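Local coordinates for protein RavO (Legionella pneumophila subsp. pneumophila, PDB 6DM4) that binds phosphotyrosine peptides, such as one from human Shc1, through the SH2 domain that makes up this chain, at residues E26-Y31 with I40-S45. Sequence-based numbering, arbitrary orientation.
With SO4 (sulfate ion), chain I.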
ATOM      1  N   GLU A  26     -10.411 -17.440   8.904  1.00 38.85           N
ATOM      2  CA  GLU A  26      -9.867 -17.964  10.153  1.00 41.15           C
ATOM      3  C   GLU A  26      -8.920 -16.965  10.800  1.00 37.56           C
ATOM      4  O   GLU A  26      -8.962 -16.756  12.018  1.00 35.40           O
ATOM      5  CB  GLU A  26      -9.149 -19.289   9.891  1.00 47.96           C
ATOM      6  CG  GLU A  26      -8.510 -19.942  11.119  1.00 54.00           C
ATOM      7  CD  GLU A  26      -9.506 -20.261  12.220  1.00 56.80           C
ATOM      8  OE1 GLU A  26      -9.164 -20.074  13.407  1.00 57.20           O
ATOM      9  OE2 GLU A  26     -10.631 -20.705  11.900  1.00 58.21           O
ATOM     10  N   GLU A  27      -8.066 -16.325   9.997  1.00 37.92           N
ATOM     11  CA  GLU A  27      -7.112 -15.375  10.559  1.00 36.23           C
ATOM     12  C   GLU A  27      -7.818 -14.146  11.117  1.00 32.53           C
ATOM     13  O   GLU A  27      -7.384 -13.587  12.133  1.00 30.60           O
ATOM     14  CB  GLU A  27      -6.073 -14.994   9.505  1.00 36.46           C
ATOM     15  CG  GLU A  27      -5.068 -16.114   9.264  1.00 41.08           C
ATOM     16  CD  GLU A  27      -4.148 -15.874   8.081  1.00 44.71           C
ATOM     17  OE1 GLU A  27      -4.496 -15.056   7.201  1.00 44.42           O
ATOM     18  OE2 GLU A  27      -3.080 -16.525   8.023  1.00 48.44           O
ATOM     19  N   VAL A  28      -8.907 -13.712  10.467  1.00 31.66           N
ATOM     20  CA  VAL A  28      -9.713 -12.604  10.981  1.00 28.45           C
ATOM     21  C   VAL A  28     -10.304 -12.954  12.342  1.00 27.97           C
ATOM     22  O   VAL A  28     -10.238 -12.162  13.289  1.00 28.27           O
ATOM     23  CB  VAL A  28     -10.826 -12.229   9.980  1.00 29.20           C
ATOM     24  CG1 VAL A  28     -11.718 -11.151  10.574  1.00 29.25           C
ATOM     25  CG2 VAL A  28     -10.236 -11.757   8.660  1.00 31.34           C
ATOM     26  N   LYS A  29     -10.929 -14.130  12.447  1.00 29.24           N
ATOM     27  CA  LYS A  29     -11.478 -14.555  13.731  1.00 31.08           C
ATOM     28  C   LYS A  29     -10.397 -14.622  14.800  1.00 31.40           C
ATOM     29  O   LYS A  29     -10.607 -14.183  15.937  1.00 30.60           O
ATOM     30  CB  LYS A  29     -12.156 -15.920  13.604  1.00 33.19           C
ATOM     31  CG  LYS A  29     -13.335 -15.965  12.655  1.00 35.04           C
ATOM     32  CD  LYS A  29     -13.929 -17.365  12.645  1.00 39.34           C
ATOM     33  CE  LYS A  29     -14.944 -17.554  11.534  1.00 43.21           C
ATOM     34  NZ  LYS A  29     -15.380 -18.982  11.452  1.00 47.62           N
ATOM     35  N   GLN A  30      -9.239 -15.184  14.457  1.00 30.76           N
ATOM     36  CA  GLN A  30      -8.144 -15.265  15.417  1.00 32.07           C
ATOM     37  C   GLN A  30      -7.685 -13.877  15.850  1.00 30.46           C
ATOM     38  O   GLN A  30      -7.369 -13.661  17.024  1.00 32.53           O
ATOM     39  CB  GLN A  30      -6.984 -16.059  14.818  1.00 35.91           C
ATOM     40  CG  GLN A  30      -5.817 -16.281  15.779  1.00 38.51           C
ATOM     41  CD  GLN A  30      -6.191 -17.085  17.014  1.00 41.06           C
ATOM     42  OE1 GLN A  30      -7.005 -18.010  16.953  1.00 39.95           O
ATOM     43  NE2 GLN A  30      -5.590 -16.734  18.142  1.00 43.47           N
ATOM     44  N   TYR A  31      -7.658 -12.918  14.919  1.00 28.45           N
ATOM     45  CA  TYR A  31      -7.218 -11.570  15.266  1.00 30.78           C
ATOM     46  C   TYR A  31      -8.120 -10.950  16.330  1.00 29.13           C
ATOM     47  O   TYR A  31      -7.643 -10.451  17.354  1.00 29.14           O
ATOM     48  CB  TYR A  31      -7.172 -10.683  14.018  1.00 27.85           C
ATOM     49  CG  TYR A  31      -6.791  -9.265  14.367  1.00 30.56           C
ATOM     50  CD1 TYR A  31      -5.465  -8.925  14.608  1.00 33.53           C
ATOM     51  CD2 TYR A  31      -7.755  -8.279  14.509  1.00 28.15           C
ATOM     52  CE1 TYR A  31      -5.111  -7.638  14.957  1.00 33.57           C
ATOM     53  CE2 TYR A  31      -7.409  -6.998  14.865  1.00 30.18           C
ATOM     54  CZ  TYR A  31      -6.088  -6.683  15.085  1.00 33.27           C
ATOM     55  OH  TYR A  31      -5.740  -5.401  15.438  1.00 35.51           O
ATOM     56  N   ILE A  40     -10.330  -3.487  11.258  1.00 27.86           N
ATOM     57  CA  ILE A  40      -9.138  -3.660  10.440  1.00 28.41           C
ATOM     58  C   ILE A  40      -9.505  -3.508   8.973  1.00 29.14           C
ATOM     59  O   ILE A  40     -10.660  -3.659   8.570  1.00 29.37           O
ATOM     60  CB  ILE A  40      -8.455  -5.019  10.668  1.00 29.05           C
ATOM     61  CG1 ILE A  40      -9.390  -6.174  10.278  1.00 30.09           C
ATOM     62  CG2 ILE A  40      -7.987  -5.109  12.093  1.00 29.93           C
ATOM     63  CD1 ILE A  40      -8.738  -7.558  10.347  1.00 34.38           C
ATOM     64  N   LEU A  41      -8.490  -3.211   8.177  1.00 27.89           N
ATOM     65  CA  LEU A  41      -8.548  -3.312   6.730  1.00 27.35           C
ATOM     66  C   LEU A  41      -7.629  -4.443   6.286  1.00 29.17           C
ATOM     67  O   LEU A  41      -6.636  -4.757   6.953  1.00 28.28           O
ATOM     68  CB  LEU A  41      -8.132  -1.999   6.067  1.00 25.65           C
ATOM     69  CG  LEU A  41      -9.029  -0.807   6.404  1.00 29.22           C
ATOM     70  CD1 LEU A  41      -8.434   0.474   5.881  1.00 30.36           C
ATOM     71  CD2 LEU A  41     -10.407  -1.021   5.820  1.00 31.02           C
ATOM     72  N   ARG A  42      -7.974  -5.070   5.167  1.00 30.02           N
ATOM     73  CA  ARG A  42      -7.237  -6.253   4.750  1.00 29.83           C
ATOM     74  C   ARG A  42      -7.408  -6.442   3.258  1.00 30.10           C
ATOM     75  O   ARG A  42      -8.310  -5.873   2.636  1.00 30.15           O
ATOM     76  CB  ARG A  42      -7.711  -7.511   5.494  1.00 32.30           C
ATOM     77  CG  ARG A  42      -9.209  -7.732   5.415  1.00 31.41           C
ATOM     78  CD  ARG A  42      -9.638  -8.947   6.210  1.00 34.40           C
ATOM     79  NE  ARG A  42     -11.085  -9.139   6.187  1.00 35.99           N
ATOM     80  CZ  ARG A  42     -11.748  -9.670   5.167  1.00 39.26           C
ATOM     81  NH1 ARG A  42     -11.089 -10.064   4.083  1.00 38.54           N
ATOM     82  NH2 ARG A  42     -13.067  -9.820   5.230  1.00 42.71           N
ATOM     83  N   TRP A  43      -6.533  -7.267   2.695  1.00 32.19           N
ATOM     84  CA  TRP A  43      -6.618  -7.609   1.282  1.00 37.32           C
ATOM     85  C   TRP A  43      -7.825  -8.519   1.050  1.00 37.12           C
ATOM     86  O   TRP A  43      -7.914  -9.601   1.633  1.00 36.38           O
ATOM     87  CB  TRP A  43      -5.314  -8.273   0.849  1.00 39.99           C
ATOM     88  CG  TRP A  43      -5.130  -8.497  -0.628  1.00 43.62           C
ATOM     89  CD1 TRP A  43      -5.284  -9.677  -1.294  1.00 46.96           C
ATOM     90  CD2 TRP A  43      -4.710  -7.535  -1.608  1.00 44.69           C
ATOM     91  NE1 TRP A  43      -5.000  -9.510  -2.623  1.00 49.73           N
ATOM     92  CE2 TRP A  43      -4.652  -8.204  -2.847  1.00 47.70           C
ATOM     93  CE3 TRP A  43      -4.394  -6.172  -1.563  1.00 42.81           C
ATOM     94  CZ2 TRP A  43      -4.286  -7.559  -4.028  1.00 49.07           C
ATOM     95  CZ3 TRP A  43      -4.030  -5.533  -2.738  1.00 43.41           C
ATOM     96  CH2 TRP A  43      -3.981  -6.227  -3.954  1.00 47.05           C
ATOM     97  N   SER A  44      -8.759  -8.068   0.217  1.00 36.50           N
ATOM     98  CA  SER A  44     -10.034  -8.750   0.032  1.00 37.35           C
ATOM     99  C   SER A  44      -9.885 -10.019  -0.796  1.00 41.98           C
ATOM    100  O   SER A  44      -9.039 -10.108  -1.693  1.00 43.71           O
ATOM    101  CB  SER A  44     -11.040  -7.814  -0.647  1.00 36.35           C
ATOM    102  OG  SER A  44     -12.156  -8.527  -1.157  1.00 38.49           O
ATOM    103  N   SER A  45     -10.750 -10.996  -0.506  1.00 44.49           N
ATOM    104  CA  SER A  45     -10.784 -12.239  -1.267  1.00 48.59           C
ATOM    105  C   SER A  45     -11.141 -12.018  -2.731  1.00 49.92           C
ATOM    106  O   SER A  45     -10.801 -12.856  -3.575  1.00 52.23           O
ATOM    107  CB  SER A  45     -11.789 -13.207  -0.642  1.00 54.35           C
ATOM    108  OG  SER A  45     -13.120 -12.835  -0.965  1.00 56.18           O
TER
HETATM  109  S   SO4 I1002      -2.549  -5.180  17.057  1.00102.95           S
HETATM  110  O1  SO4 I1002      -2.111  -6.385  16.358  1.00103.06           O
HETATM  111  O2  SO4 I1002      -2.179  -5.274  18.465  1.00103.04           O
HETATM  112  O3  SO4 I1002      -3.999  -5.051  16.948  1.00103.26           O
HETATM  113  O4  SO4 I1002      -1.910  -4.009  16.460  1.00102.83           O
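V28 and I40 bring helix 25-34 and strand 40-43 closest in backbone terms, yet their CA atoms, the nearest pair between the two segments, are still 9.0 Å apart, and side chains alone make the contact. Within the helical turn, Q30 N bonds to E26 O and Y31 N to E27 O. V28 and Y31, one turn apart, set their CB atoms toward strand 40-43, where I40 and R42 are alternate residues on one face.

The Y31 and I40 side chains run alongside each other, heading opposite ways, and Y31 CE2 packs obliquely against I40 CG2 at 3.4 Å. This methyl lies beside the I40 backbone N, because CG1 takes the position between N and the carbonyl carbon (chi1 62°). At the far end of the ring, the Y31 hydroxyl approaches a sulfate ion, probably from the crystallisation liquor, whose O3 lies at the ring edge, near its plane; the approach is so short that the exact geometry of the bond is doubtful.

V28 meets R42 at about a right angle; its CG2 lies 3.8 Å from R42 CD and 3.7 Å from R42 NE, oblique to the guanidinium. The arginine chain runs extended from CG to NE, which carries the buried charged group past the valine. Its nitrogens have partners beyond the two segments: NE bonds to S61 OG, and NH2 to S70 OG and the modified side chain of the bound peptide. S44 and S45 also reach that side chain through their OG atoms. A helix packed on strand 40-43 of the central antiparallel sheet, with a strand arginine directed at the peptide's phosphotyrosine, is the arrangement of an SH2 phosphotyrosine pocket.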